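PDB 3JWG: methyltransferase type 12 from Clostridium thermocellum, which probably transfers a methyl group from S-adenosyl-L-methionine to the 2'-oxygen of the 3'-terminal nucleotide of small RNAs, here as its C-terminal methyltransferase domain. Local coordinates for residues Ala23-Val28 and Ala105-Glu110; Val33-Cys38 and Asn42-Leu47; Trp174-Ala179 and Val186-Ile191. All coordinates share one frame; numbering follows the deposited sequence.

Contact 1: residues Ala23-Val28 and Ala105-Glu110; sequences AVLKSV and AATVIE. With MG (magnesium ion), chain B.
L25 of helix 13-27 sets its two methyl carbons on A105 and T107 of strand 105-109. This joins the first helix of this fragment to a central strand of the Rossmann-like methyltransferase fold, whose seven-stranded sheet runs in the order 3-2-1-4-5-7-6. The tight part is small. L25 CD2 lies 3.6 Å from A105 CB. Both methyls of the leucine fork lie near T107 CG2, L25 CD1 at 3.9 Å and L25 CD2 at 4.1 Å. The side chains of L25 and T107 cross at about a right angle. L25 turns CG away from its own carbonyl carbon (chi1 -67°), which brings both methyls to the strand. A105 and T107 alternate with A106, which points away from the helix, as expected in an extended strand. L47 of helix 42-48, I137 of strand 135-141 and F53 also pack on L25, so the contact is buried.

The other side of the helix is looser. A23, K26 and S27 are exposed and do not meet the strand. S27 turns back on its own helix, and its OG donates to V24 O at 2.6 Å. V28 leaves the helical conformation.

T107 divides its side chain between two tasks. Its methyl faces L25, while OG1 is hydrogen-bonded to D35 of the adjacent strand. Beyond T107 the strand runs on to the metal site, and E110 just after it is salt-bridged to R17. I109 presents backbone atoms to the metal site: its N donates to a water that is itself a magnesium ligand, and I109 O binds the magnesium ion at 2.3 Å.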
ATOM      1  N   ALA A  23       2.069  -4.865  11.137  1.00 17.21           N
ATOM      2  CA  ALA A  23       1.976  -4.470  12.541  1.00 16.66           C
ATOM      3  C   ALA A  23       1.029  -3.294  12.725  1.00 15.43           C
ATOM      4  O   ALA A  23       0.257  -3.257  13.684  1.00 15.25           O
ATOM      5  CB  ALA A  23       3.365  -4.119  13.088  1.00 14.38           C
ATOM      6  N   VAL A  24       1.080  -2.325  11.817  1.00 14.66           N
ATOM      7  CA  VAL A  24       0.183  -1.180  11.928  1.00 15.17           C
ATOM      8  C   VAL A  24      -1.267  -1.659  11.816  1.00 15.46           C
ATOM      9  O   VAL A  24      -2.127  -1.267  12.614  1.00 16.03           O
ATOM     10  CB  VAL A  24       0.472  -0.121  10.836  1.00 15.46           C
ATOM     11  CG1 VAL A  24      -0.591   0.973  10.872  1.00 12.14           C
ATOM     12  CG2 VAL A  24       1.848   0.492  11.065  1.00 16.07           C
ATOM     13  N   LEU A  25      -1.532  -2.510  10.827  1.00 16.27           N
ATOM     14  CA  LEU A  25      -2.873  -3.056  10.621  1.00 16.38           C
ATOM     15  C   LEU A  25      -3.361  -3.762  11.889  1.00 17.92           C
ATOM     16  O   LEU A  25      -4.485  -3.540  12.355  1.00 17.05           O
ATOM     17  CB  LEU A  25      -2.855  -4.040   9.452  1.00 14.83           C
ATOM     18  CG  LEU A  25      -2.572  -3.389   8.094  1.00 15.21           C
ATOM     19  CD1 LEU A  25      -2.299  -4.448   7.048  1.00 15.19           C
ATOM     20  CD2 LEU A  25      -3.764  -2.525   7.707  1.00 13.05           C
ATOM     21  N   LYS A  26      -2.515  -4.623  12.438  1.00 17.65           N
ATOM     22  CA  LYS A  26      -2.867  -5.341  13.658  1.00 19.72           C
ATOM     23  C   LYS A  26      -3.096  -4.353  14.804  1.00 19.42           C
ATOM     24  O   LYS A  26      -4.026  -4.522  15.599  1.00 18.28           O
ATOM     25  CB  LYS A  26      -1.749  -6.322  14.028  1.00 21.62           C
ATOM     26  CG  LYS A  26      -2.048  -7.224  15.224  1.00 27.21           C
ATOM     27  CD  LYS A  26      -3.195  -8.193  14.938  1.00 29.33           C
ATOM     28  CE  LYS A  26      -3.400  -9.168  16.101  1.00 33.01           C
ATOM     29  NZ  LYS A  26      -2.171  -9.992  16.338  1.00 30.92           N
ATOM     30  N   SER A  27      -2.260  -3.317  14.883  1.00 17.46           N
ATOM     31  CA  SER A  27      -2.380  -2.330  15.953  1.00 20.32           C
ATOM     32  C   SER A  27      -3.728  -1.614  15.933  1.00 21.13           C
ATOM     33  O   SER A  27      -4.213  -1.180  16.981  1.00 21.83           O
ATOM     34  CB  SER A  27      -1.238  -1.299  15.889  1.00 18.44           C
ATOM     35  OG  SER A  27      -1.468  -0.295  14.914  1.00 18.17           O
ATOM     36  N   VAL A  28      -4.344  -1.502  14.758  1.00 18.71           N
ATOM     37  CA  VAL A  28      -5.642  -0.835  14.670  1.00 20.65           C
ATOM     38  C   VAL A  28      -6.785  -1.843  14.606  1.00 20.19           C
ATOM     39  O   VAL A  28      -7.940  -1.478  14.407  1.00 22.08           O
ATOM     40  CB  VAL A  28      -5.720   0.124  13.447  1.00 20.06           C
ATOM     41  CG1 VAL A  28      -4.633   1.193  13.558  1.00 22.26           C
ATOM     42  CG2 VAL A  28      -5.574  -0.649  12.146  1.00 19.29           C
ATOM     43  N   ALA A 105      -9.289  -1.600   6.346  1.00 12.77           N
ATOM     44  CA  ALA A 105      -8.104  -0.837   5.985  1.00 15.12           C
ATOM     45  C   ALA A 105      -7.660  -1.125   4.564  1.00 15.76           C
ATOM     46  O   ALA A 105      -7.900  -2.216   4.036  1.00 15.26           O
ATOM     47  CB  ALA A 105      -6.959  -1.162   6.950  1.00 15.13           C
ATOM     48  N   ALA A 106      -7.018  -0.136   3.953  1.00 13.69           N
ATOM     49  CA  ALA A 106      -6.490  -0.276   2.607  1.00 14.96           C
ATOM     50  C   ALA A 106      -5.000   0.037   2.697  1.00 14.07           C
ATOM     51  O   ALA A 106      -4.590   0.953   3.417  1.00 15.94           O
ATOM     52  CB  ALA A 106      -7.176   0.702   1.646  1.00 13.37           C
ATOM     53  N   THR A 107      -4.195  -0.744   1.990  1.00 14.29           N
ATOM     54  CA  THR A 107      -2.753  -0.532   1.964  1.00 15.62           C
ATOM     55  C   THR A 107      -2.370  -0.148   0.533  1.00 15.38           C
ATOM     56  O   THR A 107      -2.922  -0.674  -0.441  1.00 16.29           O
ATOM     57  CB  THR A 107      -1.981  -1.800   2.405  1.00 15.77           C
ATOM     58  OG1 THR A 107      -2.382  -2.909   1.599  1.00 18.28           O
ATOM     59  CG2 THR A 107      -2.275  -2.122   3.878  1.00 16.40           C
ATOM     60  N   VAL A 108      -1.426   0.778   0.424  1.00 13.79           N
ATOM     61  CA  VAL A 108      -0.964   1.302  -0.853  1.00 14.86           C
ATOM     62  C   VAL A 108       0.560   1.340  -0.803  1.00 15.46           C
ATOM     63  O   VAL A 108       1.148   2.271  -0.259  1.00 16.55           O
ATOM     64  CB  VAL A 108      -1.511   2.736  -1.052  1.00 13.54           C
ATOM     65  CG1 VAL A 108      -1.105   3.278  -2.412  1.00 14.97           C
ATOM     66  CG2 VAL A 108      -3.031   2.730  -0.896  1.00 14.47           C
ATOM     67  N   ILE A 109       1.192   0.315  -1.362  1.00 16.17           N
ATOM     68  CA  ILE A 109       2.645   0.215  -1.345  1.00 19.00           C
ATOM     69  C   ILE A 109       3.216   0.230  -2.763  1.00 19.13           C
ATOM     70  O   ILE A 109       2.784  -0.529  -3.621  1.00 19.73           O
ATOM     71  CB  ILE A 109       3.077  -1.085  -0.632  1.00 19.58           C
ATOM     72  CG1 ILE A 109       2.382  -1.172   0.728  1.00 20.04           C
ATOM     73  CG2 ILE A 109       4.598  -1.128  -0.485  1.00 22.30           C
ATOM     74  CD1 ILE A 109       2.584  -2.487   1.443  1.00 22.02           C
ATOM     75  N   GLU A 110       4.184   1.109  -3.000  1.00 20.59           N
ATOM     76  CA  GLU A 110       4.815   1.234  -4.311  1.00 23.47           C
ATOM     77  C   GLU A 110       3.793   1.466  -5.419  1.00 22.20           C
ATOM     78  O   GLU A 110       3.783   0.776  -6.444  1.00 23.84           O
ATOM     79  CB  GLU A 110       5.655  -0.012  -4.598  1.00 28.24           C
ATOM     80  CG  GLU A 110       6.677  -0.283  -3.501  1.00 35.73           C
ATOM     81  CD  GLU A 110       7.600  -1.444  -3.816  1.00 40.37           C
ATOM     82  OE1 GLU A 110       7.102  -2.526  -4.200  1.00 42.98           O
ATOM     83  OE2 GLU A 110       8.828  -1.273  -3.667  1.00 43.08           O
TER
HETATM   84 MG    MG B 220       1.851  -2.663  -3.558  1.00 24.24          MG
HETATM   85  O   HOH W   1      -0.150  -1.782  -2.540  1.00 15.00           O
HETATM   86  O   HOH W   2       1.712  -4.522  -1.821  1.00 17.75           O
HETATM   87  O   HOH W   3       3.922  -4.049  -4.055  1.00 36.50           O

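Contact 2: residues Val33-Cys38 and Asn42-Leu47; sequences VIDLGC and NLLSLL. With MG (magnesium ion), chain B.
D35 and L43 meet where the carboxylate of the strand residue lies against a leucine methyl. L43 CD2 is 3.7 Å from D35 CG and almost as near both carboxylate oxygens. L44 reaches in from the next helical position, its CD1 3.9 Å from D35 OD2 and 4.1 Å from C38 CB. Farther down, V33 CG1 and L47 CD1 touch more loosely.

No direct hydrogen bond crosses the contact, but one water does the bridging. It donates to D35 OD2 (3.0 Å) and to C38 O, and accepts from L43 N near the start of the helix. Two further waters donate to D35, one to each oxygen, and both are ligands of the magnesium ion. D35, which T107 of the next strand helps to position, is thus a second-shell residue of the metal, while G37 O binds it directly at 2.3 Å. With CG of D35 anti to the backbone N (chi1 -174°), the carboxylate reaches both the L43 methyl and the metal-bound waters.

A type II turn from D35 to C38 leads off the strand. Strand 32-36 and helix 42-48 open a beta-alpha-beta unit completed by strand 55-60. Helix 13-27 packs on L43 and L46. In the sheet, strand 32-36 lies between strands 55-60 and 105-109.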
ATOM      1  N   VAL A  33      -8.673  -6.509   5.033  1.00 16.14           N
ATOM      2  CA  VAL A  33      -7.718  -5.612   4.393  1.00 13.68           C
ATOM      3  C   VAL A  33      -7.656  -5.768   2.883  1.00 14.47           C
ATOM      4  O   VAL A  33      -7.655  -6.883   2.365  1.00 15.33           O
ATOM      5  CB  VAL A  33      -6.297  -5.858   4.958  1.00 14.14           C
ATOM      6  CG1 VAL A  33      -5.301  -4.880   4.326  1.00 16.27           C
ATOM      7  CG2 VAL A  33      -6.315  -5.733   6.487  1.00 13.10           C
ATOM      8  N   ILE A  34      -7.592  -4.642   2.180  1.00 14.78           N
ATOM      9  CA  ILE A  34      -7.493  -4.671   0.732  1.00 14.49           C
ATOM     10  C   ILE A  34      -6.196  -3.966   0.338  1.00 16.48           C
ATOM     11  O   ILE A  34      -5.944  -2.826   0.738  1.00 16.78           O
ATOM     12  CB  ILE A  34      -8.718  -3.994   0.058  1.00 15.38           C
ATOM     13  CG1 ILE A  34      -8.559  -4.042  -1.463  1.00 17.37           C
ATOM     14  CG2 ILE A  34      -8.889  -2.567   0.555  1.00 16.14           C
ATOM     15  CD1 ILE A  34      -9.794  -3.610  -2.215  1.00 16.94           C
ATOM     16  N   ASP A  35      -5.365  -4.662  -0.426  1.00 14.61           N
ATOM     17  CA  ASP A  35      -4.087  -4.104  -0.855  1.00 16.18           C
ATOM     18  C   ASP A  35      -4.215  -3.668  -2.302  1.00 15.41           C
ATOM     19  O   ASP A  35      -4.321  -4.490  -3.219  1.00 15.60           O
ATOM     20  CB  ASP A  35      -2.981  -5.153  -0.683  1.00 15.85           C
ATOM     21  CG  ASP A  35      -1.592  -4.608  -0.981  1.00 17.38           C
ATOM     22  OD1 ASP A  35      -1.343  -3.398  -0.780  1.00 20.25           O
ATOM     23  OD2 ASP A  35      -0.739  -5.415  -1.403  1.00 21.51           O
ATOM     24  N   LEU A  36      -4.236  -2.354  -2.492  1.00 15.92           N
ATOM     25  CA  LEU A  36      -4.362  -1.762  -3.808  1.00 17.13           C
ATOM     26  C   LEU A  36      -2.972  -1.672  -4.445  1.00 18.09           C
ATOM     27  O   LEU A  36      -2.109  -0.930  -3.971  1.00 15.85           O
ATOM     28  CB  LEU A  36      -5.011  -0.382  -3.668  1.00 16.21           C
ATOM     29  CG  LEU A  36      -6.382  -0.454  -2.978  1.00 19.12           C
ATOM     30  CD1 LEU A  36      -6.911   0.940  -2.688  1.00 17.58           C
ATOM     31  CD2 LEU A  36      -7.353  -1.237  -3.876  1.00 18.93           C
ATOM     32  N   GLY A  37      -2.774  -2.448  -5.513  1.00 18.70           N
ATOM     33  CA  GLY A  37      -1.496  -2.503  -6.208  1.00 18.36           C
ATOM     34  C   GLY A  37      -0.663  -3.584  -5.552  1.00 19.12           C
ATOM     35  O   GLY A  37       0.533  -3.402  -5.298  1.00 17.04           O
ATOM     36  N   CYS A  38      -1.293  -4.727  -5.296  1.00 17.45           N
ATOM     37  CA  CYS A  38      -0.646  -5.840  -4.610  1.00 18.75           C
ATOM     38  C   CYS A  38       0.582  -6.460  -5.260  1.00 18.84           C
ATOM     39  O   CYS A  38       1.341  -7.156  -4.590  1.00 19.44           O
ATOM     40  CB  CYS A  38      -1.672  -6.947  -4.328  1.00 20.15           C
ATOM     41  SG  CYS A  38      -2.262  -7.828  -5.804  1.00 22.79           S
ATOM     42  N   ASN A  42       3.416  -9.954  -2.087  1.00 22.70           N
ATOM     43  CA  ASN A  42       4.336 -10.105  -0.966  1.00 24.03           C
ATOM     44  C   ASN A  42       3.685  -9.758   0.364  1.00 21.83           C
ATOM     45  O   ASN A  42       3.939 -10.420   1.373  1.00 22.60           O
ATOM     46  CB  ASN A  42       5.593  -9.262  -1.187  1.00 25.30           C
ATOM     47  CG  ASN A  42       6.441  -9.786  -2.322  1.00 29.57           C
ATOM     48  OD1 ASN A  42       6.608 -10.996  -2.469  1.00 32.00           O
ATOM     49  ND2 ASN A  42       6.987  -8.884  -3.127  1.00 30.18           N
ATOM     50  N   LEU A  43       2.841  -8.730   0.368  1.00 20.44           N
ATOM     51  CA  LEU A  43       2.144  -8.333   1.588  1.00 19.57           C
ATOM     52  C   LEU A  43       1.061  -9.370   1.903  1.00 20.48           C
ATOM     53  O   LEU A  43       0.841  -9.734   3.064  1.00 19.46           O
ATOM     54  CB  LEU A  43       1.496  -6.959   1.418  1.00 18.42           C
ATOM     55  CG  LEU A  43       0.716  -6.481   2.648  1.00 20.12           C
ATOM     56  CD1 LEU A  43       1.678  -6.290   3.815  1.00 19.49           C
ATOM     57  CD2 LEU A  43      -0.018  -5.184   2.330  1.00 17.73           C
ATOM     58  N   LEU A  44       0.389  -9.843   0.857  1.00 20.97           N
ATOM     59  CA  LEU A  44      -0.656 -10.848   1.008  1.00 23.05           C
ATOM     60  C   LEU A  44      -0.119 -12.064   1.761  1.00 22.17           C
ATOM     61  O   LEU A  44      -0.778 -12.582   2.662  1.00 23.17           O
ATOM     62  CB  LEU A  44      -1.173 -11.275  -0.371  1.00 24.31           C
ATOM     63  CG  LEU A  44      -2.265 -10.448  -1.062  1.00 26.95           C
ATOM     64  CD1 LEU A  44      -2.123  -8.976  -0.764  1.00 26.67           C
ATOM     65  CD2 LEU A  44      -2.197 -10.710  -2.552  1.00 26.71           C
ATOM     66  N   SER A  45       1.077 -12.513   1.391  1.00 24.29           N
ATOM     67  CA  SER A  45       1.699 -13.667   2.039  1.00 25.40           C
ATOM     68  C   SER A  45       1.824 -13.463   3.542  1.00 25.30           C
ATOM     69  O   SER A  45       1.490 -14.352   4.327  1.00 24.68           O
ATOM     70  CB  SER A  45       3.097 -13.932   1.470  1.00 25.71           C
ATOM     71  OG  SER A  45       3.061 -14.157   0.077  1.00 32.81           O
ATOM     72  N   LEU A  46       2.322 -12.293   3.940  1.00 25.83           N
ATOM     73  CA  LEU A  46       2.504 -11.982   5.355  1.00 25.89           C
ATOM     74  C   LEU A  46       1.185 -11.893   6.110  1.00 25.32           C
ATOM     75  O   LEU A  46       1.098 -12.288   7.272  1.00 25.66           O
ATOM     76  CB  LEU A  46       3.266 -10.661   5.528  1.00 25.06           C
ATOM     77  CG  LEU A  46       4.733 -10.586   5.099  1.00 26.73           C
ATOM     78  CD1 LEU A  46       5.272  -9.211   5.461  1.00 23.66           C
ATOM     79  CD2 LEU A  46       5.554 -11.667   5.789  1.00 25.13           C
ATOM     80  N   LEU A  47       0.165 -11.353   5.455  1.00 25.53           N
ATOM     81  CA  LEU A  47      -1.149 -11.223   6.074  1.00 25.82           C
ATOM     82  C   LEU A  47      -1.756 -12.597   6.374  1.00 26.22           C
ATOM     83  O   LEU A  47      -2.363 -12.805   7.430  1.00 24.80           O
ATOM     84  CB  LEU A  47      -2.076 -10.416   5.159  1.00 22.83           C
ATOM     85  CG  LEU A  47      -1.729  -8.926   5.055  1.00 23.52           C
ATOM     86  CD1 LEU A  47      -2.627  -8.244   4.028  1.00 21.90           C
ATOM     87  CD2 LEU A  47      -1.893  -8.273   6.432  1.00 19.82           C
TER
HETATM   88 MG    MG B 220       1.851  -2.663  -3.558  1.00 24.24          MG
HETATM   89  O   HOH W   4       0.923  -7.837  -1.842  1.00 17.34           O
HETATM   90  O   HOH W   2       1.712  -4.522  -1.821  1.00 17.75           O
HETATM   91  O   HOH W   1      -0.150  -1.782  -2.540  1.00 15.00           O
HETATM   92  O   HOH W   3       3.922  -4.049  -4.055  1.00 36.50           O

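Contact 3: residues Trp174-Ala179 and Val186-Ile191; sequences WAVKVA and VRFLQI
The methyl of A175 presses against the rim of the F188 ring. A175 CB lies in the ring plane, 3.4 Å from F188 CE1, so the phenyl meets the helix edge-on. V176 CG2 sits farther along the same rim, 4.3 Å from F188 CZ. The CB of F188 does not point straight at the helix. Its CG is anti to the carbonyl carbon (chi1 -56°), and this swings the ring toward the helix until CE1 and CZ meet A175 CB.

V186 is the second bump. Its CG1 fits against the shallow surface between A175 and A179, one helical turn apart, with A179 CB at 3.9 Å and A175 O at 4.1 Å. The small alanine side chains let the valine come close to the helix backbone. This is helix-on-sheet packing in the methyltransferase fold. Helix 168-182 follows strand 135-141 in the chain and precedes strand 184-191, the outermost strand at one end of the seven-stranded sheet. The short segments run nearly antiparallel, at 159°, with axes 9.0 Å apart. F207 of the neighbouring strand 202-209 touches A175, V178 and V186. A175 CB also comes within 4.4 Å of V186 CG2, so one methyl meets both the F188 rim and the valine.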
ATOM      1  N   TRP A 174       1.501  16.369   0.266  1.00 20.56           N
ATOM      2  CA  TRP A 174       0.455  15.639  -0.439  1.00 17.79           C
ATOM      3  C   TRP A 174      -0.487  14.961   0.553  1.00 16.73           C
ATOM      4  O   TRP A 174      -1.706  15.065   0.439  1.00 18.25           O
ATOM      5  CB  TRP A 174       1.072  14.567  -1.340  1.00 17.55           C
ATOM      6  CG  TRP A 174       0.054  13.631  -1.915  1.00 17.09           C
ATOM      7  CD1 TRP A 174      -0.758  13.859  -2.992  1.00 18.30           C
ATOM      8  CD2 TRP A 174      -0.290  12.331  -1.419  1.00 18.41           C
ATOM      9  NE1 TRP A 174      -1.584  12.781  -3.199  1.00 18.95           N
ATOM     10  CE2 TRP A 174      -1.318  11.827  -2.248  1.00 19.18           C
ATOM     11  CE3 TRP A 174       0.173  11.540  -0.354  1.00 18.07           C
ATOM     12  CZ2 TRP A 174      -1.899  10.566  -2.047  1.00 17.30           C
ATOM     13  CZ3 TRP A 174      -0.406  10.280  -0.153  1.00 17.98           C
ATOM     14  CH2 TRP A 174      -1.428   9.810  -0.996  1.00 18.33           C
ATOM     15  N   ALA A 175       0.087  14.255   1.519  1.00 15.54           N
ATOM     16  CA  ALA A 175      -0.707  13.548   2.519  1.00 16.80           C
ATOM     17  C   ALA A 175      -1.616  14.480   3.320  1.00 18.43           C
ATOM     18  O   ALA A 175      -2.800  14.196   3.498  1.00 17.12           O
ATOM     19  CB  ALA A 175       0.200  12.783   3.460  1.00 15.55           C
ATOM     20  N   VAL A 176      -1.058  15.584   3.806  1.00 19.96           N
ATOM     21  CA  VAL A 176      -1.831  16.545   4.587  1.00 21.70           C
ATOM     22  C   VAL A 176      -3.008  17.106   3.790  1.00 21.15           C
ATOM     23  O   VAL A 176      -4.113  17.248   4.321  1.00 20.54           O
ATOM     24  CB  VAL A 176      -0.936  17.718   5.078  1.00 21.90           C
ATOM     25  CG1 VAL A 176      -1.797  18.824   5.691  1.00 22.67           C
ATOM     26  CG2 VAL A 176       0.064  17.203   6.104  1.00 21.91           C
ATOM     27  N   LYS A 177      -2.777  17.415   2.517  1.00 21.48           N
ATOM     28  CA  LYS A 177      -3.835  17.956   1.676  1.00 22.64           C
ATOM     29  C   LYS A 177      -4.957  16.967   1.400  1.00 21.48           C
ATOM     30  O   LYS A 177      -6.128  17.316   1.519  1.00 19.52           O
ATOM     31  CB  LYS A 177      -3.274  18.467   0.342  1.00 26.94           C
ATOM     32  CG  LYS A 177      -2.624  19.842   0.431  1.00 33.79           C
ATOM     33  CD  LYS A 177      -1.968  20.246  -0.887  1.00 37.38           C
ATOM     34  CE  LYS A 177      -1.089  21.483  -0.722  1.00 37.20           C
ATOM     35  NZ  LYS A 177      -0.361  21.804  -1.987  1.00 39.25           N
ATOM     36  N   VAL A 178      -4.617  15.737   1.020  1.00 20.46           N
ATOM     37  CA  VAL A 178      -5.657  14.757   0.743  1.00 20.26           C
ATOM     38  C   VAL A 178      -6.419  14.399   2.014  1.00 20.36           C
ATOM     39  O   VAL A 178      -7.638  14.209   1.985  1.00 20.33           O
ATOM     40  CB  VAL A 178      -5.081  13.468   0.101  1.00 22.75           C
ATOM     41  CG1 VAL A 178      -4.353  13.819  -1.178  1.00 21.38           C
ATOM     42  CG2 VAL A 178      -4.157  12.755   1.074  1.00 22.74           C
ATOM     43  N   ALA A 179      -5.701  14.313   3.131  1.00 20.72           N
ATOM     44  CA  ALA A 179      -6.321  13.993   4.413  1.00 21.25           C
ATOM     45  C   ALA A 179      -7.371  15.053   4.722  1.00 23.36           C
ATOM     46  O   ALA A 179      -8.483  14.744   5.153  1.00 24.21           O
ATOM     47  CB  ALA A 179      -5.268  13.971   5.513  1.00 20.94           C
ATOM     48  N   VAL A 186      -3.852  12.365   9.483  1.00 21.03           N
ATOM     49  CA  VAL A 186      -2.721  11.550   9.056  1.00 20.69           C
ATOM     50  C   VAL A 186      -1.483  11.753   9.921  1.00 20.24           C
ATOM     51  O   VAL A 186      -1.260  12.838  10.464  1.00 20.23           O
ATOM     52  CB  VAL A 186      -2.382  11.828   7.550  1.00 20.06           C
ATOM     53  CG1 VAL A 186      -1.922  13.260   7.367  1.00 20.11           C
ATOM     54  CG2 VAL A 186      -1.325  10.850   7.053  1.00 18.47           C
ATOM     55  N   ARG A 187      -0.704  10.687  10.078  1.00 19.31           N
ATOM     56  CA  ARG A 187       0.529  10.732  10.857  1.00 20.94           C
ATOM     57  C   ARG A 187       1.597  10.061  10.007  1.00 20.40           C
ATOM     58  O   ARG A 187       1.280   9.235   9.142  1.00 18.17           O
ATOM     59  CB  ARG A 187       0.365  10.010  12.207  1.00 21.76           C
ATOM     60  CG  ARG A 187       0.275   8.493  12.139  1.00 23.68           C
ATOM     61  CD  ARG A 187      -0.088   7.924  13.514  1.00 27.36           C
ATOM     62  NE  ARG A 187      -0.083   6.461  13.552  1.00 25.28           N
ATOM     63  CZ  ARG A 187       1.007   5.712  13.677  1.00 28.16           C
ATOM     64  NH1 ARG A 187       2.200   6.282  13.779  1.00 31.28           N
ATOM     65  NH2 ARG A 187       0.906   4.384  13.706  1.00 28.64           N
ATOM     66  N   PHE A 188       2.856  10.421  10.240  1.00 19.37           N
ATOM     67  CA  PHE A 188       3.952   9.872   9.452  1.00 20.88           C
ATOM     68  C   PHE A 188       4.917   9.010  10.225  1.00 24.03           C
ATOM     69  O   PHE A 188       5.155   9.221  11.419  1.00 24.09           O
ATOM     70  CB  PHE A 188       4.719  11.015   8.777  1.00 20.37           C
ATOM     71  CG  PHE A 188       3.849  11.887   7.927  1.00 20.31           C
ATOM     72  CD1 PHE A 188       3.379  11.432   6.699  1.00 19.14           C
ATOM     73  CD2 PHE A 188       3.440  13.136   8.381  1.00 19.79           C
ATOM     74  CE1 PHE A 188       2.511  12.206   5.943  1.00 19.54           C
ATOM     75  CE2 PHE A 188       2.568  13.918   7.628  1.00 22.18           C
ATOM     76  CZ  PHE A 188       2.103  13.451   6.407  1.00 19.56           C
ATOM     77  N   LEU A 189       5.468   8.027   9.522  1.00 24.82           N
ATOM     78  CA  LEU A 189       6.430   7.105  10.090  1.00 29.08           C
ATOM     79  C   LEU A 189       7.664   7.052   9.197  1.00 32.57           C
ATOM     80  O   LEU A 189       7.604   7.360   8.000  1.00 32.20           O
ATOM     81  CB  LEU A 189       5.829   5.700  10.207  1.00 29.36           C
ATOM     82  CG  LEU A 189       4.665   5.483  11.180  1.00 30.55           C
ATOM     83  CD1 LEU A 189       3.442   6.243  10.709  1.00 33.30           C
ATOM     84  CD2 LEU A 189       4.357   4.002  11.279  1.00 33.02           C
ATOM     85  N   GLN A 190       8.783   6.667   9.794  1.00 35.67           N
ATOM     86  CA  GLN A 190      10.041   6.541   9.079  1.00 39.40           C
ATOM     87  C   GLN A 190      10.418   5.067   9.132  1.00 39.73           C
ATOM     88  O   GLN A 190      10.794   4.552  10.187  1.00 40.68           O
ATOM     89  CB  GLN A 190      11.120   7.390   9.760  1.00 41.60           C
ATOM     90  CG  GLN A 190      10.865   8.888   9.686  1.00 44.64           C
ATOM     91  CD  GLN A 190      11.830   9.691  10.547  1.00 47.83           C
ATOM     92  OE1 GLN A 190      11.732   9.694  11.780  1.00 48.84           O
ATOM     93  NE2 GLN A 190      12.775  10.371   9.903  1.00 45.75           N
ATOM     94  N   ILE A 191      10.289   4.381   8.002  1.00 40.86           N
ATOM     95  CA  ILE A 191      10.622   2.963   7.941  1.00 42.93           C
ATOM     96  C   ILE A 191      12.076   2.790   7.539  1.00 43.88           C
ATOM     97  O   ILE A 191      12.543   3.399   6.572  1.00 42.94           O
ATOM     98  CB  ILE A 191       9.719   2.203   6.932  1.00 42.99           C
ATOM     99  CG1 ILE A 191       8.316   2.019   7.517  1.00 43.05           C
ATOM    100  CG2 ILE A 191      10.313   0.831   6.623  1.00 43.42           C
ATOM    101  CD1 ILE A 191       7.637   3.302   7.928  1.00 42.33           C
TER

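Contacts 1 and 2 share the magnesium site and have centres about 9 Å apart. Contact 2 supplies G37 O and contact 1 supplies I109 O, with the same three waters as the other ligands here. The two contacts also touch across adjacent strands, through T107 OG1 and D35 OD1 at 2.6 Å. L36 N lies 3.0 Å from T107 O. Along the chain, 33-38 and 42-47 are nested inside the loop closed by 23-28 and 105-110. Contact 3 is at the far edge of the same sheet, away from the metal. Its centre is about 13 Å from that of contact 1, which it does not touch (nearest atoms about 4 Å). From contact 2 its nearest atoms are about 11 Å away.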